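PDB 2P7S: amphinase-2 from Rana pipiens, which hydrolyses RNA, including ribosomal RNA, as a secreted endonuclease of the pancreatic ribonuclease family and is toxic to cultured human carcinoma cells. Local coordinates for residues Q19-F24 with Q73-T78; T63-K68 with Y104-V109. All coordinates share one frame; numbering follows the deposited sequence.

Overall arrangement
In amphinase-2 a single curled sheet brings together parts of the chain that are far apart in sequence. The segments alternate along the chain, 19-24, then 63-68, 73-78 and finally 104-109, so that contacts 1 and 2 interlock rather than nest. Their centres lie about 22 Å apart, on opposite sides of the centre of the chain. Contact 1 sets the loop ahead of helix 26-29 against strand 74-83; contact 2 joins the side chains of strands 65-69 and 104-111. The long strand 86-101 pairs with all three of these strands and so links the two places. Contact 2 holds the probable catalytic H107, whereas contact 1 packs loop against sheet.

Contact 1. Residues Q19-F24 with Q73-T78; sequences QSVADF and QFTLTT
F24 and T77 meet through carbon atoms: CD2 of F24 comes to 3.7 Å from CG2 of T77, and the neighbouring ring atom CE2 lies slightly farther from the same methyl, which approaches the ring obliquely. A chi1 of -70° lays OG1 of T77 beside its own backbone N and leaves CG2 anti to that N, facing the phenyl; the hydroxyl is hydrogen-bonded to NE2 of H49. Both residues are buried, and the F24 ring also meets that of F47, their planes about 50° apart. At the more open margin V21 lies beside T75, though the detail of their methyl approach is doubtful, with CG1 of V21 more loosely placed 4.4 Å from OG1 of T77.

Within the loop, polar bonds shape the turn. OG of S20 accepts from the backbone N of D23 at 3.0 Å, with an N-H...O angle of 153°, forming an ST motif; a weak bond joins the same OG to OD2 of D23. A weak backbone bond from N of F24 to O of S20 closes the turn.

O of Q19 is hydrogen-bonded to ND1 of H49, which thus ties both segments to strand 45-49, itself paired through its backbone with T75 and T77. The result is loop-on-sheet packing in the ribonuclease A fold, where the chain leading into helix 26-29 lies against the antiparallel strands.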
loop_
_atom_site.group_PDB
_atom_site.type_symbol
_atom_site.label_atom_id
_atom_site.label_comp_id
_atom_site.label_asym_id
_atom_site.label_seq_id
_atom_site.Cartn_x
_atom_site.Cartn_y
_atom_site.Cartn_z
ATOM N N GLN A 19 -11.023 -3.698 2.621
ATOM C CA GLN A 19 -11.523 -3.686 4.000
ATOM C C GLN A 19 -11.662 -2.259 4.517
ATOM O O GLN A 19 -10.990 -1.350 4.043
ATOM C CB GLN A 19 -10.563 -4.428 4.934
ATOM C CG GLN A 19 -10.309 -5.897 4.632
ATOM C CD GLN A 19 -9.220 -6.470 5.538
ATOM O OE1 GLN A 19 -9.382 -6.515 6.752
ATOM N NE2 GLN A 19 -8.102 -6.891 4.949
ATOM N N SER A 20 -12.533 -2.065 5.499
ATOM C CA SER A 20 -12.706 -0.743 6.082
ATOM C C SER A 20 -11.595 -0.570 7.121
ATOM O O SER A 20 -10.985 -1.550 7.551
ATOM C CB SER A 20 -14.065 -0.640 6.776
ATOM O OG SER A 20 -14.108 -1.460 7.935
ATOM N N VAL A 21 -11.340 0.673 7.516
ATOM C CA VAL A 21 -10.322 0.983 8.517
ATOM C C VAL A 21 -10.635 0.278 9.840
ATOM O O VAL A 21 -9.739 -0.199 10.536
ATOM C CB VAL A 21 -10.264 2.502 8.765
ATOM C CG1 VAL A 21 -9.330 2.818 9.915
ATOM C CG2 VAL A 21 -9.809 3.206 7.501
ATOM N N ALA A 22 -11.918 0.206 10.173
ATOM C CA ALA A 22 -12.350 -0.429 11.414
ATOM C C ALA A 22 -12.232 -1.951 11.396
ATOM O O ALA A 22 -11.894 -2.566 12.409
ATOM C CB ALA A 22 -13.779 -0.026 11.711
ATOM N N ASP A 23 -12.517 -2.564 10.252
ATOM C CA ASP A 23 -12.441 -4.015 10.146
ATOM C C ASP A 23 -11.038 -4.523 9.877
ATOM O O ASP A 23 -10.777 -5.718 9.999
ATOM C CB ASP A 23 -13.359 -4.534 9.034
ATOM C CG ASP A 23 -14.822 -4.406 9.382
ATOM O OD1 ASP A 23 -15.151 -4.530 10.581
ATOM O OD2 ASP A 23 -15.637 -4.196 8.456
ATOM N N PHE A 24 -10.139 -3.622 9.498
ATOM C CA PHE A 24 -8.781 -4.036 9.199
ATOM C C PHE A 24 -8.033 -4.381 10.476
ATOM O O PHE A 24 -8.129 -3.673 11.478
ATOM C CB PHE A 24 -8.023 -2.936 8.450
ATOM C CG PHE A 24 -6.764 -3.423 7.793
ATOM C CD1 PHE A 24 -6.813 -4.064 6.558
ATOM C CD2 PHE A 24 -5.536 -3.296 8.436
ATOM C CE1 PHE A 24 -5.651 -4.578 5.967
ATOM C CE2 PHE A 24 -4.375 -3.804 7.862
ATOM C CZ PHE A 24 -4.430 -4.447 6.625
ATOM N N GLN A 73 -5.928 12.384 -1.830
ATOM C CA GLN A 73 -5.559 11.762 -0.561
ATOM C C GLN A 73 -6.306 10.441 -0.397
ATOM O O GLN A 73 -7.432 10.295 -0.875
ATOM C CB GLN A 73 -5.917 12.675 0.619
ATOM C CG GLN A 73 -5.210 14.026 0.656
ATOM C CD GLN A 73 -5.491 14.786 1.951
ATOM O OE1 GLN A 73 -5.075 14.366 3.032
ATOM N NE2 GLN A 73 -6.203 15.903 1.845
ATOM N N PHE A 74 -5.681 9.481 0.279
ATOM C CA PHE A 74 -6.312 8.185 0.522
ATOM C C PHE A 74 -6.317 7.874 2.011
ATOM O O PHE A 74 -5.561 8.470 2.774
ATOM C CB PHE A 74 -5.564 7.056 -0.199
ATOM C CG PHE A 74 -5.519 7.205 -1.687
ATOM C CD1 PHE A 74 -4.607 8.068 -2.288
ATOM C CD2 PHE A 74 -6.393 6.484 -2.493
ATOM C CE1 PHE A 74 -4.567 8.208 -3.673
ATOM C CE2 PHE A 74 -6.363 6.618 -3.877
ATOM C CZ PHE A 74 -5.447 7.481 -4.467
ATOM N N THR A 75 -7.179 6.945 2.413
ATOM C CA THR A 75 -7.257 6.506 3.804
ATOM C C THR A 75 -6.184 5.426 3.903
ATOM O O THR A 75 -6.226 4.442 3.159
ATOM C CB THR A 75 -8.629 5.895 4.121
ATOM O OG1 THR A 75 -9.649 6.867 3.865
ATOM C CG2 THR A 75 -8.699 5.466 5.579
ATOM N N LEU A 76 -5.237 5.608 4.822
ATOM C CA LEU A 76 -4.114 4.686 4.972
ATOM C C LEU A 76 -3.904 4.062 6.343
ATOM O O LEU A 76 -3.890 4.764 7.352
ATOM C CB LEU A 76 -2.826 5.416 4.613
ATOM C CG LEU A 76 -2.778 6.156 3.281
ATOM C CD1 LEU A 76 -1.619 7.139 3.308
ATOM C CD2 LEU A 76 -2.630 5.160 2.143
ATOM N N THR A 77 -3.721 2.744 6.367
ATOM C CA THR A 77 -3.446 2.034 7.608
ATOM C C THR A 77 -2.003 1.554 7.553
ATOM O O THR A 77 -1.598 0.860 6.621
ATOM C CB THR A 77 -4.355 0.814 7.792
ATOM O OG1 THR A 77 -5.691 1.255 8.038
ATOM C CG2 THR A 77 -3.877 -0.038 8.962
ATOM N N THR A 78 -1.218 1.938 8.549
ATOM C CA THR A 78 0.167 1.518 8.590
ATOM C C THR A 78 0.350 0.544 9.750
ATOM O O THR A 78 -0.050 0.834 10.873
ATOM C CB THR A 78 1.107 2.744 8.760
ATOM O OG1 THR A 78 1.038 3.558 7.583
ATOM C CG2 THR A 78 2.544 2.295 8.973
#

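Contact 2. Residues T63-K68 with Y104-V109; sequences TGRVNK and YPVHFV. With ACT (acetate ion), chain D.
R65 reaches V106 through a side chain extended from CG to NE, while chi1 of -59° sets CG2 of V106 between its own backbone N and carbonyl carbon. NH1 of R65 and this methyl lie 3.9 Å apart, the methyl at the edge of the guanidinium and near its plane, and the two side chains cross at about a right angle. The contact is nonpolar on the valine side; the charge of R65 is met by E7, whose OE1 forms a salt bridge with NH2.

Farther along, N67 and V109 also cross at about a right angle. CG2 of V109 lies 3.8 Å from ND2 of N67 and almost as near to OD1, so the methyl adjoins both branches of the amide. A hydrogen bond between N67 OD1 and OG1 of T99 ties that end of the amide to the intervening strand.

These are side-chain contacts between strands 65-69 and 104-111, both antiparallel partners of strand 86-101 in the curled sheet of the pancreatic ribonucleases. V106 and H107 both face T99, making a classic beta bulge immediately before F108.

H107, the proton donor by similarity, contacts the acetate rather than strand 65-69. Its ND1 donates to acetate O at 2.9 Å with an N-H...O angle of 159°, and that oxygen lies near the plane of the imidazole, at its edge. The backbone N of F108 donates to OXT, also at 2.9 Å and fairly straight at 163°. Two donors from adjacent residues therefore grip the two carboxylate oxygens separately. NE2 of H15, the proton acceptor by similarity, is also hydrogen-bonded to this ion, which probably came from the crystallisation liquor; its bonds to both histidines are consistent with its occupying the active site.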
loop_
_atom_site.group_PDB
_atom_site.type_symbol
_atom_site.label_atom_id
_atom_site.label_comp_id
_atom_site.label_asym_id
_atom_site.label_seq_id
_atom_site.Cartn_x
_atom_site.Cartn_y
_atom_site.Cartn_z
ATOM N N THR A 63 6.121 8.034 -17.355
ATOM C CA THR A 63 6.861 7.311 -18.379
ATOM C C THR A 63 8.114 6.734 -17.722
ATOM O O THR A 63 8.820 7.442 -16.995
ATOM C CB THR A 63 7.261 8.238 -19.554
ATOM O OG1 THR A 63 8.113 9.286 -19.078
ATOM C CG2 THR A 63 6.018 8.862 -20.186
ATOM N N GLY A 64 8.377 5.451 -17.971
ATOM C CA GLY A 64 9.532 4.792 -17.387
ATOM C C GLY A 64 9.314 4.522 -15.907
ATOM O O GLY A 64 8.200 4.673 -15.402
ATOM N N ARG A 65 10.368 4.113 -15.206
ATOM C CA ARG A 65 10.268 3.857 -13.773
ATOM C C ARG A 65 10.569 5.164 -13.052
ATOM O O ARG A 65 11.712 5.614 -13.027
ATOM C CB ARG A 65 11.266 2.780 -13.345
ATOM C CG ARG A 65 10.937 1.388 -13.858
ATOM C CD ARG A 65 11.983 0.368 -13.429
ATOM N NE ARG A 65 11.618 -0.996 -13.815
ATOM C CZ ARG A 65 10.615 -1.686 -13.277
ATOM N NH1 ARG A 65 9.864 -1.149 -12.323
ATOM N NH2 ARG A 65 10.364 -2.922 -13.688
ATOM N N VAL A 66 9.538 5.775 -12.477
ATOM C CA VAL A 66 9.687 7.040 -11.773
ATOM C C VAL A 66 8.718 7.152 -10.604
ATOM O O VAL A 66 7.628 6.579 -10.636
ATOM C CB VAL A 66 9.420 8.232 -12.715
ATOM C CG1 VAL A 66 10.534 8.345 -13.739
ATOM C CG2 VAL A 66 8.075 8.044 -13.411
ATOM N N ASN A 67 9.119 7.893 -9.574
ATOM C CA ASN A 67 8.265 8.091 -8.409
ATOM C C ASN A 67 7.266 9.197 -8.708
ATOM O O ASN A 67 7.617 10.208 -9.317
ATOM C CB ASN A 67 9.099 8.476 -7.180
ATOM C CG ASN A 67 9.889 7.312 -6.627
ATOM O OD1 ASN A 67 9.810 6.193 -7.139
ATOM N ND2 ASN A 67 10.652 7.564 -5.568
ATOM N N LYS A 68 6.024 8.998 -8.282
ATOM C CA LYS A 68 4.962 9.978 -8.498
ATOM C C LYS A 68 4.141 10.205 -7.230
ATOM O O LYS A 68 3.833 9.259 -6.508
ATOM C CB LYS A 68 4.017 9.501 -9.610
ATOM C CG LYS A 68 4.641 9.409 -10.998
ATOM C CD LYS A 68 4.988 10.790 -11.537
ATOM C CE LYS A 68 5.466 10.718 -12.984
ATOM N NZ LYS A 68 5.752 12.073 -13.541
ATOM N N TYR A 104 1.679 1.648 -14.498
ATOM C CA TYR A 104 1.424 0.750 -13.367
ATOM C C TYR A 104 2.160 1.032 -12.053
ATOM O O TYR A 104 3.374 1.201 -12.040
ATOM C CB TYR A 104 1.756 -0.694 -13.758
ATOM C CG TYR A 104 0.811 -1.310 -14.754
ATOM C CD1 TYR A 104 1.164 -1.444 -16.098
ATOM C CD2 TYR A 104 -0.448 -1.751 -14.355
ATOM C CE1 TYR A 104 0.276 -2.006 -17.019
ATOM C CE2 TYR A 104 -1.336 -2.309 -15.262
ATOM C CZ TYR A 104 -0.970 -2.432 -16.588
ATOM O OH TYR A 104 -1.871 -2.974 -17.472
ATOM N N PRO A 105 1.423 1.096 -10.933
ATOM C CA PRO A 105 2.103 1.336 -9.652
ATOM C C PRO A 105 2.890 0.053 -9.375
ATOM O O PRO A 105 2.349 -1.046 -9.530
ATOM C CB PRO A 105 0.943 1.500 -8.671
ATOM C CG PRO A 105 -0.139 2.103 -9.519
ATOM C CD PRO A 105 -0.032 1.307 -10.808
ATOM N N VAL A 106 4.158 0.163 -8.991
ATOM C CA VAL A 106 4.943 -1.033 -8.716
ATOM C C VAL A 106 5.588 -1.063 -7.334
ATOM O O VAL A 106 5.979 -2.123 -6.855
ATOM C CB VAL A 106 6.052 -1.258 -9.799
ATOM C CG1 VAL A 106 5.409 -1.403 -11.173
ATOM C CG2 VAL A 106 7.048 -0.107 -9.807
ATOM N N HIS A 107 5.690 0.086 -6.677
ATOM C CA HIS A 107 6.315 0.099 -5.357
ATOM C C HIS A 107 5.787 1.225 -4.489
ATOM O O HIS A 107 5.588 2.344 -4.957
ATOM C CB HIS A 107 7.840 0.230 -5.505
ATOM C CG HIS A 107 8.588 0.155 -4.208
ATOM N ND1 HIS A 107 8.651 -0.993 -3.447
ATOM C CD2 HIS A 107 9.303 1.092 -3.536
ATOM C CE1 HIS A 107 9.370 -0.761 -2.362
ATOM N NE2 HIS A 107 9.778 0.497 -2.392
ATOM N N PHE A 108 5.552 0.927 -3.214
ATOM C CA PHE A 108 5.078 1.951 -2.297
ATOM C C PHE A 108 6.309 2.553 -1.628
ATOM O O PHE A 108 7.057 1.850 -0.954
ATOM C CB PHE A 108 4.148 1.351 -1.245
ATOM C CG PHE A 108 3.529 2.373 -0.343
ATOM C CD1 PHE A 108 4.213 2.843 0.775
ATOM C CD2 PHE A 108 2.275 2.893 -0.626
ATOM C CE1 PHE A 108 3.652 3.817 1.596
ATOM C CE2 PHE A 108 1.705 3.873 0.190
ATOM C CZ PHE A 108 2.396 4.333 1.299
ATOM N N VAL A 109 6.519 3.848 -1.835
ATOM C CA VAL A 109 7.680 4.541 -1.278
ATOM C C VAL A 109 7.425 5.102 0.120
ATOM O O VAL A 109 8.146 4.784 1.069
ATOM C CB VAL A 109 8.120 5.702 -2.213
ATOM C CG1 VAL A 109 9.356 6.414 -1.642
ATOM C CG2 VAL A 109 8.418 5.158 -3.606
HETATM C C ACT D . 6.056 -3.032 -3.305
HETATM O O ACT D . 7.207 -3.501 -3.440
HETATM O OXT ACT D . 5.690 -1.920 -2.698
HETATM C CH3 ACT D . 4.929 -3.849 -3.921
#